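Local structure of Lin0012 protein (Listeria innocua, 3K17) at residues 12-18 with 30-35; 171-175 with 207-211. The protein probably phosphorylates phosphomevalonate with ATP in the mevalonate route to isopentenyl diphosphate, as a kinase of the GHMP family. All coordinates share one frame; numbering follows the deposited sequence.

Contact 1 of 2, residues 12-18 with 30-35; sequences PGKLYVA and AILTAV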
ATOM      1  N   PRO A  12      22.644 -31.130  17.264  1.00 15.50           N
ATOM      2  CA  PRO A  12      21.612 -32.116  17.573  1.00 15.83           C
ATOM      3  C   PRO A  12      20.254 -31.459  17.787  1.00 16.85           C
ATOM      4  O   PRO A  12      20.177 -30.284  18.151  1.00 17.21           O
ATOM      5  CB  PRO A  12      22.140 -32.763  18.848  1.00 16.62           C
ATOM      6  CG  PRO A  12      22.767 -31.579  19.557  1.00 14.48           C
ATOM      7  CD  PRO A  12      23.515 -30.882  18.432  1.00 12.76           C
ATOM      8  N   GLY A  13      19.194 -32.225  17.544  1.00 15.12           N
ATOM      9  CA  GLY A  13      17.846 -31.736  17.761  1.00 14.58           C
ATOM     10  C   GLY A  13      17.587 -31.804  19.258  1.00 15.50           C
ATOM     11  O   GLY A  13      18.445 -32.271  20.009  1.00 12.87           O
ATOM     12  N   LYS A  14      16.412 -31.366  19.698  1.00 14.28           N
ATOM     13  CA  LYS A  14      16.102 -31.358  21.125  1.00 16.28           C
ATOM     14  C   LYS A  14      14.729 -31.916  21.444  1.00 17.46           C
ATOM     15  O   LYS A  14      13.840 -31.948  20.599  1.00 16.11           O
ATOM     16  CB  LYS A  14      16.174 -29.926  21.662  1.00 15.33           C
ATOM     17  CG  LYS A  14      15.044 -29.016  21.123  1.00 15.46           C
ATOM     18  CD  LYS A  14      13.811 -28.991  22.044  1.00 15.11           C
ATOM     19  CE  LYS A  14      12.530 -28.607  21.295  1.00 15.67           C
ATOM     20  NZ  LYS A  14      12.016 -29.760  20.474  1.00 19.05           N
ATOM     21  N   LEU A  15      14.569 -32.329  22.694  1.00 17.11           N
ATOM     22  CA  LEU A  15      13.312 -32.856  23.188  1.00 16.31           C
ATOM     23  C   LEU A  15      13.128 -32.434  24.633  1.00 18.36           C
ATOM     24  O   LEU A  15      13.982 -32.716  25.476  1.00 17.21           O
ATOM     25  CB  LEU A  15      13.297 -34.388  23.114  1.00 18.08           C
ATOM     26  CG  LEU A  15      12.963 -35.013  21.756  1.00 18.77           C
ATOM     27  CD1 LEU A  15      13.118 -36.522  21.827  1.00 19.44           C
ATOM     28  CD2 LEU A  15      11.527 -34.630  21.369  1.00 16.83           C
ATOM     29  N   TYR A  16      12.032 -31.738  24.916  1.00 16.54           N
ATOM     30  CA  TYR A  16      11.737 -31.354  26.286  1.00 17.32           C
ATOM     31  C   TYR A  16      11.381 -32.655  26.985  1.00 18.80           C
ATOM     32  O   TYR A  16      10.733 -33.526  26.395  1.00 17.26           O
ATOM     33  CB  TYR A  16      10.540 -30.406  26.335  1.00 15.77           C
ATOM     34  CG  TYR A  16      10.921 -28.949  26.226  1.00 17.25           C
ATOM     35  CD1 TYR A  16      11.349 -28.240  27.349  1.00 16.35           C
ATOM     36  CD2 TYR A  16      10.897 -28.291  24.998  1.00 14.40           C
ATOM     37  CE1 TYR A  16      11.746 -26.918  27.258  1.00 17.07           C
ATOM     38  CE2 TYR A  16      11.296 -26.959  24.892  1.00 17.25           C
ATOM     39  CZ  TYR A  16      11.720 -26.281  26.028  1.00 18.86           C
ATOM     40  OH  TYR A  16      12.129 -24.973  25.940  1.00 20.13           O
ATOM     41  N   VAL A  17      11.805 -32.793  28.235  1.00 19.11           N
ATOM     42  CA  VAL A  17      11.516 -34.004  28.995  1.00 18.31           C
ATOM     43  C   VAL A  17      10.519 -33.693  30.108  1.00 19.94           C
ATOM     44  O   VAL A  17       9.674 -34.517  30.428  1.00 20.24           O
ATOM     45  CB  VAL A  17      12.799 -34.599  29.609  1.00 18.83           C
ATOM     46  CG1 VAL A  17      12.452 -35.813  30.471  1.00 18.23           C
ATOM     47  CG2 VAL A  17      13.765 -35.001  28.502  1.00 17.60           C
ATOM     48  N   ALA A  18      10.614 -32.487  30.666  1.00 18.64           N
ATOM     49  CA  ALA A  18       9.731 -32.048  31.738  1.00 20.81           C
ATOM     50  C   ALA A  18       9.803 -30.532  31.911  1.00 19.75           C
ATOM     51  O   ALA A  18      10.806 -29.913  31.577  1.00 19.78           O
ATOM     52  CB  ALA A  18      10.130 -32.734  33.048  1.00 19.82           C
ATOM     53  N   ALA A  30      13.371 -26.403  33.192  1.00 20.74           N
ATOM     54  CA  ALA A  30      12.928 -27.546  32.405  1.00 19.93           C
ATOM     55  C   ALA A  30      14.108 -28.474  32.179  1.00 17.81           C
ATOM     56  O   ALA A  30      15.266 -28.054  32.252  1.00 19.70           O
ATOM     57  CB  ALA A  30      12.358 -27.092  31.055  1.00 19.25           C
ATOM     58  N   ILE A  31      13.802 -29.739  31.914  1.00 17.44           N
ATOM     59  CA  ILE A  31      14.815 -30.740  31.637  1.00 17.07           C
ATOM     60  C   ILE A  31      14.726 -31.016  30.131  1.00 17.39           C
ATOM     61  O   ILE A  31      13.630 -31.106  29.590  1.00 14.69           O
ATOM     62  CB  ILE A  31      14.524 -32.062  32.371  1.00 19.39           C
ATOM     63  CG1 ILE A  31      14.492 -31.834  33.889  1.00 22.06           C
ATOM     64  CG2 ILE A  31      15.578 -33.109  31.984  1.00 17.38           C
ATOM     65  CD1 ILE A  31      15.803 -31.331  34.461  1.00 24.32           C
ATOM     66  N   LEU A  32      15.867 -31.126  29.459  1.00 16.05           N
ATOM     67  CA  LEU A  32      15.859 -31.424  28.029  1.00 17.14           C
ATOM     68  C   LEU A  32      17.016 -32.320  27.671  1.00 16.92           C
ATOM     69  O   LEU A  32      18.032 -32.351  28.366  1.00 17.31           O
ATOM     70  CB  LEU A  32      15.991 -30.158  27.172  1.00 15.03           C
ATOM     71  CG  LEU A  32      14.961 -29.030  27.220  1.00 13.41           C
ATOM     72  CD1 LEU A  32      15.532 -27.862  28.014  1.00 11.18           C
ATOM     73  CD2 LEU A  32      14.642 -28.583  25.776  1.00 15.51           C
ATOM     74  N   THR A  33      16.852 -33.060  26.585  1.00 15.45           N
ATOM     75  CA  THR A  33      17.925 -33.890  26.094  1.00 14.71           C
ATOM     76  C   THR A  33      18.065 -33.610  24.607  1.00 16.81           C
ATOM     77  O   THR A  33      17.071 -33.370  23.913  1.00 17.45           O
ATOM     78  CB  THR A  33      17.664 -35.404  26.286  1.00 14.08           C
ATOM     79  OG1 THR A  33      18.772 -36.134  25.738  1.00 15.09           O
ATOM     80  CG2 THR A  33      16.400 -35.845  25.555  1.00 15.56           C
ATOM     81  N   ALA A  34      19.301 -33.604  24.127  1.00 17.08           N
ATOM     82  CA  ALA A  34      19.551 -33.410  22.709  1.00 17.86           C
ATOM     83  C   ALA A  34      19.378 -34.808  22.117  1.00 16.62           C
ATOM     84  O   ALA A  34      19.498 -35.805  22.841  1.00 16.66           O
ATOM     85  CB  ALA A  34      20.967 -32.895  22.490  1.00 15.13           C
ATOM     86  N   VAL A  35      19.087 -34.900  20.823  1.00 16.65           N
ATOM     87  CA  VAL A  35      18.891 -36.206  20.200  1.00 16.20           C
ATOM     88  C   VAL A  35      19.906 -36.477  19.094  1.00 16.72           C
ATOM     89  O   VAL A  35      20.528 -35.558  18.558  1.00 13.92           O
ATOM     90  CB  VAL A  35      17.452 -36.352  19.615  1.00 18.70           C
ATOM     91  CG1 VAL A  35      16.414 -35.990  20.673  1.00 17.31           C
ATOM     92  CG2 VAL A  35      17.288 -35.458  18.406  1.00 20.15           C
TER

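Contact 2 of 2, residues 171-175 with 207-211; sequences GWIAY and TLEEP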
ATOM      1  N   GLY A 171      23.841 -33.341  25.081  1.00 17.06           N
ATOM      2  CA  GLY A 171      23.560 -34.120  26.275  1.00 15.85           C
ATOM      3  C   GLY A 171      22.234 -33.813  26.943  1.00 18.98           C
ATOM      4  O   GLY A 171      21.265 -33.417  26.287  1.00 16.37           O
ATOM      5  N   TRP A 172      22.198 -34.011  28.260  1.00 17.02           N
ATOM      6  CA  TRP A 172      21.018 -33.764  29.070  1.00 17.09           C
ATOM      7  C   TRP A 172      21.261 -32.523  29.917  1.00 19.41           C
ATOM      8  O   TRP A 172      22.339 -32.372  30.502  1.00 17.77           O
ATOM      9  CB  TRP A 172      20.747 -34.954  30.004  1.00 17.87           C
ATOM     10  CG  TRP A 172      20.328 -36.221  29.308  1.00 17.12           C
ATOM     11  CD1 TRP A 172      21.100 -37.019  28.512  1.00 17.37           C
ATOM     12  CD2 TRP A 172      19.016 -36.798  29.303  1.00 15.31           C
ATOM     13  NE1 TRP A 172      20.349 -38.053  28.006  1.00 16.87           N
ATOM     14  CE2 TRP A 172      19.066 -37.940  28.475  1.00 17.22           C
ATOM     15  CE3 TRP A 172      17.801 -36.455  29.915  1.00 18.14           C
ATOM     16  CZ2 TRP A 172      17.944 -38.744  28.239  1.00 16.75           C
ATOM     17  CZ3 TRP A 172      16.683 -37.256  29.681  1.00 16.81           C
ATOM     18  CH2 TRP A 172      16.765 -38.387  28.848  1.00 16.50           C
ATOM     19  N   ILE A 173      20.265 -31.644  30.002  1.00 17.21           N
ATOM     20  CA  ILE A 173      20.421 -30.430  30.796  1.00 16.64           C
ATOM     21  C   ILE A 173      19.189 -30.015  31.584  1.00 17.94           C
ATOM     22  O   ILE A 173      18.053 -30.390  31.270  1.00 15.81           O
ATOM     23  CB  ILE A 173      20.786 -29.199  29.924  1.00 16.40           C
ATOM     24  CG1 ILE A 173      19.648 -28.911  28.938  1.00 16.11           C
ATOM     25  CG2 ILE A 173      22.095 -29.437  29.185  1.00 16.00           C
ATOM     26  CD1 ILE A 173      19.738 -27.548  28.244  1.00 12.84           C
ATOM     27  N   ALA A 174      19.447 -29.223  32.618  1.00 17.85           N
ATOM     28  CA  ALA A 174      18.410 -28.631  33.429  1.00 17.53           C
ATOM     29  C   ALA A 174      18.558 -27.180  32.980  1.00 19.35           C
ATOM     30  O   ALA A 174      19.601 -26.555  33.202  1.00 20.32           O
ATOM     31  CB  ALA A 174      18.730 -28.768  34.903  1.00 19.27           C
ATOM     32  N   TYR A 175      17.536 -26.652  32.316  1.00 21.04           N
ATOM     33  CA  TYR A 175      17.586 -25.278  31.825  1.00 18.21           C
ATOM     34  C   TYR A 175      16.702 -24.351  32.643  1.00 18.65           C
ATOM     35  O   TYR A 175      15.512 -24.621  32.827  1.00 20.52           O
ATOM     36  CB  TYR A 175      17.126 -25.225  30.366  1.00 15.85           C
ATOM     37  CG  TYR A 175      17.026 -23.816  29.829  1.00 18.08           C
ATOM     38  CD1 TYR A 175      18.172 -23.088  29.525  1.00 14.48           C
ATOM     39  CD2 TYR A 175      15.785 -23.193  29.662  1.00 16.47           C
ATOM     40  CE1 TYR A 175      18.092 -21.771  29.068  1.00 19.69           C
ATOM     41  CE2 TYR A 175      15.697 -21.874  29.206  1.00 18.53           C
ATOM     42  CZ  TYR A 175      16.855 -21.170  28.910  1.00 17.38           C
ATOM     43  OH  TYR A 175      16.780 -19.869  28.457  1.00 16.14           O
ATOM     44  N   THR A 207      24.515 -29.186  33.155  1.00 25.21           N
ATOM     45  CA  THR A 207      24.700 -30.454  32.473  1.00 26.69           C
ATOM     46  C   THR A 207      24.289 -31.555  33.451  1.00 27.92           C
ATOM     47  O   THR A 207      24.694 -31.536  34.614  1.00 26.30           O
ATOM     48  CB  THR A 207      26.171 -30.648  32.061  1.00 29.45           C
ATOM     49  OG1 THR A 207      26.491 -29.741  30.994  1.00 30.43           O
ATOM     50  CG2 THR A 207      26.412 -32.075  31.595  1.00 31.08           C
ATOM     51  N   LEU A 208      23.479 -32.498  32.978  1.00 26.78           N
ATOM     52  CA  LEU A 208      22.998 -33.600  33.799  1.00 27.51           C
ATOM     53  C   LEU A 208      23.504 -34.954  33.323  1.00 29.03           C
ATOM     54  O   LEU A 208      24.031 -35.087  32.216  1.00 28.57           O
ATOM     55  CB  LEU A 208      21.470 -33.636  33.803  1.00 27.40           C
ATOM     56  CG  LEU A 208      20.722 -32.448  34.398  1.00 28.73           C
ATOM     57  CD1 LEU A 208      19.225 -32.605  34.127  1.00 28.42           C
ATOM     58  CD2 LEU A 208      20.996 -32.366  35.888  1.00 28.65           C
ATOM     59  N   GLU A 209      23.334 -35.958  34.176  1.00 29.18           N
ATOM     60  CA  GLU A 209      23.746 -37.319  33.863  1.00 31.49           C
ATOM     61  C   GLU A 209      22.553 -38.041  33.259  1.00 28.88           C
ATOM     62  O   GLU A 209      21.431 -37.936  33.762  1.00 27.52           O
ATOM     63  CB  GLU A 209      24.193 -38.055  35.133  1.00 34.61           C
ATOM     64  CG  GLU A 209      25.456 -37.499  35.784  1.00 42.66           C
ATOM     65  CD  GLU A 209      26.694 -38.322  35.457  1.00 48.25           C
ATOM     66  OE1 GLU A 209      26.731 -39.516  35.843  1.00 48.79           O
ATOM     67  OE2 GLU A 209      27.626 -37.775  34.820  1.00 50.61           O
ATOM     68  N   GLU A 210      22.803 -38.769  32.179  1.00 27.02           N
ATOM     69  CA  GLU A 210      21.756 -39.517  31.498  1.00 26.22           C
ATOM     70  C   GLU A 210      21.175 -40.576  32.434  1.00 26.81           C
ATOM     71  O   GLU A 210      21.915 -41.323  33.073  1.00 27.22           O
ATOM     72  CB  GLU A 210      22.342 -40.194  30.262  1.00 27.38           C
ATOM     73  CG  GLU A 210      21.316 -40.850  29.358  1.00 30.25           C
ATOM     74  CD  GLU A 210      21.960 -41.509  28.153  1.00 33.06           C
ATOM     75  OE1 GLU A 210      22.977 -40.979  27.660  1.00 36.04           O
ATOM     76  OE2 GLU A 210      21.449 -42.545  27.688  1.00 36.56           O
ATOM     77  N   PRO A 211      19.841 -40.646  32.537  1.00 25.26           N
ATOM     78  CA  PRO A 211      19.236 -41.649  33.416  1.00 25.38           C
ATOM     79  C   PRO A 211      19.511 -43.054  32.887  1.00 25.99           C
ATOM     80  O   PRO A 211      19.711 -43.249  31.678  1.00 23.77           O
ATOM     81  CB  PRO A 211      17.749 -41.304  33.365  1.00 23.79           C
ATOM     82  CG  PRO A 211      17.752 -39.835  33.097  1.00 24.36           C
ATOM     83  CD  PRO A 211      18.822 -39.707  32.045  1.00 23.98           C
TER
HETATM   84  O   HOH W   1      24.583 -34.848  29.589  1.00 24.57           O
HETATM   85  O   HOH W   2      25.016 -31.439  28.505  1.00 27.83           O

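Contact 1 of 2, residues 12-18 with 30-35
Residues 12-18 and 30-35 run antiparallel, their axes approaching to 4.3 Å with 148° between their directions, as the two arms of a beta hairpin in the mixed sheet of this GHMP-family kinase. Leu15 and Thr33 bond each other through backbone N and O; further along, the register slips by one residue in a classic beta bulge, where Val17 and Ala18 both face Ile31. Val17 N donates to Ile31 O at 2.8 Å. Ala18 N reaches Ile31 O only weakly, at 3.5 Å, while Ile31 N returns a bond to Ala18 O. The extra residue, Val17, thus shifts the register by one, and pairing resumes at Ala18 with Ile31.

Side chains sort onto two faces. Lys14, Tyr16, Leu32 and Ala34 share one of them, and Ser166 of helix 162-169 touches Lys14, Leu32 and Ala34. Leu32 runs alongside Tyr16 in the same direction, and a chi2 of 104°, away from the staggered values, swings one methyl over the ring. The aliphatic part of Lys14 reaches the same methyl through CD, and Ala30 CB meets the ring at its edge, in plane. On the other face Leu15 and Val35 meet nearly perpendicular, Leu15 CD1 coming within 3.5 Å of Val35 CG1, and Ile31 and Ala18 pack against helix 241-264. Thr33 OG1 donates a hydrogen bond to Ala34 O within its own strand. The CH-pi contact is nearly perfectly centred: Leu32 CD2 stands 3.5 Å from the centroid of the Tyr16 ring, 4° off the normal.

Contact 2 of 2, residues 171-175 with 207-211
Trp172 O receives the N-H of Leu208 at 2.7 Å, a nearly straight bond of 168° whose donor stands above the carbonyl plane, and water 2 adds a weak second bond at 3.5 Å from its O to Trp172 O. This is where strand 172-176 pairs with strand 204-208 in the mixed sheet; Ile173 and Thr207 form a non-hydrogen-bonded antiparallel pair next to it. Water 1 also joins Trp172 to Leu208, accepting from Trp172 N at 2.9 Å and donating to Leu208 O.

The indole of Trp172 carries most of the side-chain contact. Glu210 and Pro211 cover one of its faces, with Pro211 CD directly over the six-membered ring, 3.8 Å from its centroid, and Glu210 CA over the five-membered ring. The extended chain of Glu210, its CG anti to the backbone N (chi1 -172°), then runs out past the pyrrole nitrogen, bringing Glu210 CG to 3.3 Å from Trp172 NE1. The polar ends share an outside partner: Trp172 NE1 and Glu210 OE1 both hydrogen-bond Thr351 OG1, which thus ties the indole to the carboxylate. Phe215 meets the Trp172 rings edge-to-face.

Leu208 CD1 packs against the backbone at Ile173 C and Ala174 N and lies 3.9 Å from Ala174 CB; the side chain also touches Phe262 of helix 241-264. The polar ties are thus one direct backbone bond, the bridge through water 1, the weak bonds of water 2 and the shared threonine hydroxyl. Apart from these the contact at the indole is apolar in character, CH groups of Glu210 and Pro211 lying over a pi face.

In the fold
Contact 1 and contact 2 are successive steps across one sheet, their centres about 9 Å apart. Strand 29-35 supplies the second partner of contact 1 and lies directly beside strand 172-176, the first partner of contact 2. Among the bonds of the seam are the probable ones from Tyr175 N to Ala30 O at 2.7 Å and from Ile173 N to Leu32 O at 2.9 Å; Gly171 and Ala34 are bonded as well. Side chains cross it too: Thr33 OG1 packs 3.3 Å from Trp172 CE2, and Ile31 CD1 lies 3.7 Å from Leu208 CD1, with Phe262 touching both Ile31 and Leu208. Contact 1 is the deeper, about 6 Å between its centre and that of the chain, against about 14 Å for contact 2.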